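Uncharacterized protein PA2218 (Pseudomonas aeruginosa, PDB 2HDW) is uncharacterised but adopts the alpha/beta hydrolase fold and is probably a hydrolase of unknown substrate. Local coordinates at residues N144-P148 / D149-E153; P340-H344 / V345-D349. All coordinates share one frame; numbering follows the deposited sequence.

Both contacts are short helix starts within one alpha/beta hydrolase domain, and both follow strands of the same eight-stranded sheet. Contact 1 comes first along the chain: it closes the long loop after strand 126-130 and opens helix 148-164. Contact 2 comes much later, between strand 334-339, at the outermost edge of the sheet, and helix 346-349. Their centres are 26 Å apart and their nearest atoms about 14 Å, with the centre of the chain between them, so they do not touch. Each uses a serine hydroxyl to cap its helix. The surroundings differ: contact 1 packs on helices 180-191 and 289-292, whereas contact 2 brings His344 beside Cys179, probably at the active site.

Contact 1 (N144-P148 / D149-E153); sequences NVASP and DINTE
Ser147 and Ile150 meet through the serine hydroxyl: Ile150 N donates to Ser147 OG over 3.1 Å, and an N-H...O angle of 167° shows a nearly straight bond. Asp149 N reaches the same oxygen more poorly, at 3.2 Å and 122°, a weak second bond. Ile150 CG1 stands beside its own backbone N, which lays it 3.6 Å from Ser147 OG, alongside the cap. Ser147 is thus the N-cap of helix 148-164, its side chain serving amides of the first turn while its carbonyl starts the helical bonding: Asn151 N binds Ser147 O at 2.9 Å. The tight part lies around Pro148 and Asn151, both buried and both against Phe292 of helix 289-292. Pro148 O takes Thr152 N at 3.1 Å, and Thr152 OG1 comes within 2.6 Å of the same oxygen; Asn187 OD1 is a second acceptor beside that hydroxyl, and which of the two takes its proton is not settled. The looser side belongs to Asp149, which is exposed. Its CG turns anti to the backbone N (chi1 -172°), carrying the carboxylate off the cap so that OD1 can bond the hydroxyl of Tyr77.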
loop_
_atom_site.group_PDB
_atom_site.type_symbol
_atom_site.label_atom_id
_atom_site.label_comp_id
_atom_site.label_asym_id
_atom_site.label_seq_id
_atom_site.Cartn_x
_atom_site.Cartn_y
_atom_site.Cartn_z
ATOM N N ASN A 144 6.050 -12.409 6.394
ATOM C CA ASN A 144 6.547 -11.717 5.214
ATOM C C ASN A 144 6.480 -12.432 3.869
ATOM O O ASN A 144 7.491 -12.562 3.165
ATOM C CB ASN A 144 7.983 -11.245 5.468
ATOM C CG ASN A 144 8.064 -10.217 6.581
ATOM O OD1 ASN A 144 7.038 -9.708 7.040
ATOM N ND2 ASN A 144 9.281 -9.899 7.017
ATOM N N VAL A 145 5.291 -12.905 3.523
ATOM C CA VAL A 145 5.066 -13.524 2.227
ATOM C C VAL A 145 3.972 -12.627 1.639
ATOM O O VAL A 145 3.226 -12.003 2.393
ATOM C CB VAL A 145 4.587 -14.996 2.352
ATOM C CG1 VAL A 145 3.284 -15.070 3.106
ATOM C CG2 VAL A 145 4.439 -15.612 0.963
ATOM N N ALA A 146 3.893 -12.520 0.318
ATOM C CA ALA A 146 2.879 -11.663 -0.299
ATOM C C ALA A 146 2.229 -12.324 -1.506
ATOM O O ALA A 146 2.716 -13.329 -2.010
ATOM C CB ALA A 146 3.496 -10.326 -0.710
ATOM N N SER A 147 1.133 -11.734 -1.973
ATOM C CA SER A 147 0.390 -12.260 -3.116
ATOM C C SER A 147 -0.505 -11.157 -3.672
ATOM O O SER A 147 -1.123 -10.417 -2.911
ATOM C CB SER A 147 -0.456 -13.453 -2.663
ATOM O OG SER A 147 -1.647 -13.577 -3.417
ATOM N N PRO A 148 -0.581 -11.024 -5.007
ATOM C CA PRO A 148 -1.439 -9.966 -5.552
ATOM C C PRO A 148 -2.905 -10.221 -5.231
ATOM O O PRO A 148 -3.687 -9.283 -5.055
ATOM C CB PRO A 148 -1.146 -10.019 -7.048
ATOM C CG PRO A 148 -0.825 -11.463 -7.276
ATOM C CD PRO A 148 0.052 -11.799 -6.089
ATOM N N ASP A 149 -3.265 -11.496 -5.143
ATOM C CA ASP A 149 -4.643 -11.895 -4.844
ATOM C C ASP A 149 -4.978 -11.578 -3.388
ATOM O O ASP A 149 -5.906 -10.820 -3.102
ATOM C CB ASP A 149 -4.815 -13.397 -5.098
ATOM C CG ASP A 149 -6.264 -13.859 -4.993
ATOM O OD1 ASP A 149 -7.021 -13.294 -4.183
ATOM O OD2 ASP A 149 -6.642 -14.813 -5.709
ATOM N N ILE A 150 -4.206 -12.156 -2.471
ATOM C CA ILE A 150 -4.430 -11.950 -1.048
ATOM C C ILE A 150 -4.323 -10.480 -0.650
ATOM O O ILE A 150 -5.112 -9.990 0.155
ATOM C CB ILE A 150 -3.433 -12.773 -0.200
ATOM C CG1 ILE A 150 -3.643 -14.270 -0.459
ATOM C CG2 ILE A 150 -3.623 -12.464 1.287
ATOM C CD1 ILE A 150 -2.681 -15.183 0.317
ATOM N N ASN A 151 -3.355 -9.771 -1.220
ATOM C CA ASN A 151 -3.186 -8.366 -0.884
ATOM C C ASN A 151 -4.338 -7.526 -1.425
ATOM O O ASN A 151 -4.773 -6.565 -0.782
ATOM C CB ASN A 151 -1.827 -7.863 -1.390
ATOM C CG ASN A 151 -0.668 -8.394 -0.549
ATOM O OD1 ASN A 151 -0.852 -8.745 0.620
ATOM N ND2 ASN A 151 0.524 -8.441 -1.128
ATOM N N THR A 152 -4.848 -7.881 -2.599
ATOM C CA THR A 152 -5.984 -7.143 -3.138
ATOM C C THR A 152 -7.138 -7.363 -2.155
ATOM O O THR A 152 -7.871 -6.435 -1.821
ATOM C CB THR A 152 -6.356 -7.644 -4.549
ATOM O OG1 THR A 152 -5.325 -7.261 -5.470
ATOM C CG2 THR A 152 -7.684 -7.057 -4.999
ATOM N N GLU A 153 -7.275 -8.595 -1.670
ATOM C CA GLU A 153 -8.321 -8.931 -0.700
ATOM C C GLU A 153 -8.166 -8.123 0.603
ATOM O O GLU A 153 -9.161 -7.679 1.188
ATOM C CB GLU A 153 -8.286 -10.437 -0.403
ATOM C CG GLU A 153 -9.028 -10.886 0.858
ATOM C CD GLU A 153 -10.486 -10.444 0.901
ATOM O OE1 GLU A 153 -11.129 -10.355 -0.166
ATOM O OE2 GLU A 153 -10.999 -10.200 2.018
#

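Contact 2 (P340-H344 / V345-D349); sequences PGASH and VDLYD
A capping box leads into a short, weakly bonded helical turn around 346-349, just after the edge strand 334-339: Ser343 and Asp346 each bind the other's backbone amide. Ser343 N donates to Asp346 OD2 at 2.8 Å in an almost straight bond (173°), meeting the oxygen from above the carboxylate plane; Arg353 forms a salt bridge with the same oxygen. In return, Asp346 N donates to Ser343 OG at 3.2 Å, which is possible because chi1 of 70° sets the hydroxyl between the serine's N and carbonyl carbon. A water accepts from Val345 N at 3.0 Å and bonds weakly to Ser343 OG. Within the same turn, Leu347 N donates to His344 O at 3.2 Å, while Leu347 CD1 rests on Ala342 CB at 3.8 Å. His344 has CG anti to its backbone N, swinging the imidazole across toward the hydroxyl end of the Tyr348 ring: the centroids are 5.1 Å apart and the planes inclined at 72°. The buried imidazole also touches His318, Tyr204, Tyr263 and Cys179, the last in the turn between strand 173-178 and helix 180-191. By topology, His344 and Cys179 occupy the positions of the catalytic histidine and nucleophile elbow in alpha/beta hydrolases.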
loop_
_atom_site.group_PDB
_atom_site.type_symbol
_atom_site.label_atom_id
_atom_site.label_comp_id
_atom_site.label_asym_id
_atom_site.label_seq_id
_atom_site.Cartn_x
_atom_site.Cartn_y
_atom_site.Cartn_z
ATOM N N PRO A 340 5.190 18.741 -9.862
ATOM C CA PRO A 340 6.470 19.248 -10.372
ATOM C C PRO A 340 7.676 19.035 -9.464
ATOM O O PRO A 340 7.625 19.305 -8.266
ATOM C CB PRO A 340 6.183 20.730 -10.624
ATOM C CG PRO A 340 5.094 21.050 -9.626
ATOM C CD PRO A 340 4.208 19.832 -9.713
ATOM N N GLY A 341 8.752 18.528 -10.058
ATOM C CA GLY A 341 10.000 18.303 -9.348
ATOM C C GLY A 341 10.040 17.310 -8.203
ATOM O O GLY A 341 11.041 17.248 -7.489
ATOM N N ALA A 342 8.985 16.522 -8.023
ATOM C CA ALA A 342 8.954 15.562 -6.928
ATOM C C ALA A 342 9.527 14.193 -7.296
ATOM O O ALA A 342 9.356 13.702 -8.418
ATOM C CB ALA A 342 7.526 15.410 -6.415
ATOM N N SER A 343 10.220 13.581 -6.342
ATOM C CA SER A 343 10.801 12.260 -6.550
ATOM C C SER A 343 9.770 11.247 -6.072
ATOM O O SER A 343 8.645 11.617 -5.738
ATOM C CB SER A 343 12.066 12.096 -5.716
ATOM O OG SER A 343 11.734 12.021 -4.339
ATOM N N HIS A 344 10.165 9.979 -6.018
ATOM C CA HIS A 344 9.266 8.928 -5.561
ATOM C C HIS A 344 9.044 9.036 -4.054
ATOM O O HIS A 344 7.906 9.182 -3.588
ATOM C CB HIS A 344 9.839 7.548 -5.905
ATOM C CG HIS A 344 8.957 6.409 -5.491
ATOM N ND1 HIS A 344 8.892 5.950 -4.193
ATOM C CD2 HIS A 344 8.057 5.681 -6.191
ATOM C CE1 HIS A 344 7.991 4.987 -4.113
ATOM N NE2 HIS A 344 7.468 4.806 -5.311
ATOM N N VAL A 345 10.131 8.973 -3.286
ATOM C CA VAL A 345 10.024 9.051 -1.835
ATOM C C VAL A 345 9.458 10.386 -1.345
ATOM O O VAL A 345 8.987 10.480 -0.218
ATOM C CB VAL A 345 11.391 8.771 -1.157
ATOM C CG1 VAL A 345 11.281 8.948 0.339
ATOM C CG2 VAL A 345 11.830 7.335 -1.466
ATOM N N ASP A 346 9.480 11.413 -2.189
ATOM C CA ASP A 346 8.920 12.704 -1.783
ATOM C C ASP A 346 7.452 12.570 -1.395
ATOM O O ASP A 346 6.982 13.246 -0.477
ATOM C CB ASP A 346 9.002 13.737 -2.911
ATOM C CG ASP A 346 10.332 14.451 -2.961
ATOM O OD1 ASP A 346 11.061 14.465 -1.944
ATOM O OD2 ASP A 346 10.638 15.016 -4.030
ATOM N N LEU A 347 6.721 11.714 -2.106
ATOM C CA LEU A 347 5.297 11.536 -1.824
ATOM C C LEU A 347 5.020 10.551 -0.696
ATOM O O LEU A 347 3.884 10.130 -0.492
ATOM C CB LEU A 347 4.542 11.119 -3.099
ATOM C CG LEU A 347 4.010 12.267 -3.980
ATOM C CD1 LEU A 347 5.141 13.218 -4.347
ATOM C CD2 LEU A 347 3.363 11.704 -5.240
ATOM N N TYR A 348 6.068 10.187 0.036
ATOM C CA TYR A 348 5.939 9.281 1.173
ATOM C C TYR A 348 5.624 10.100 2.425
ATOM O O TYR A 348 4.686 9.794 3.170
ATOM C CB TYR A 348 7.259 8.530 1.416
ATOM C CG TYR A 348 7.426 7.207 0.692
ATOM C CD1 TYR A 348 6.676 6.900 -0.446
ATOM C CD2 TYR A 348 8.370 6.272 1.130
ATOM C CE1 TYR A 348 6.861 5.692 -1.131
ATOM C CE2 TYR A 348 8.566 5.069 0.452
ATOM C CZ TYR A 348 7.807 4.786 -0.678
ATOM O OH TYR A 348 8.003 3.604 -1.356
ATOM N N ASP A 349 6.406 11.154 2.646
ATOM C CA ASP A 349 6.242 11.968 3.846
ATOM C C ASP A 349 6.419 13.480 3.707
ATOM O O ASP A 349 6.332 14.190 4.708
ATOM C CB ASP A 349 7.215 11.466 4.918
ATOM C CG ASP A 349 8.672 11.603 4.490
ATOM O OD1 ASP A 349 8.916 11.846 3.291
ATOM O OD2 ASP A 349 9.577 11.469 5.345
HETATM O O HOH W 1 12.728 8.784 -4.714
#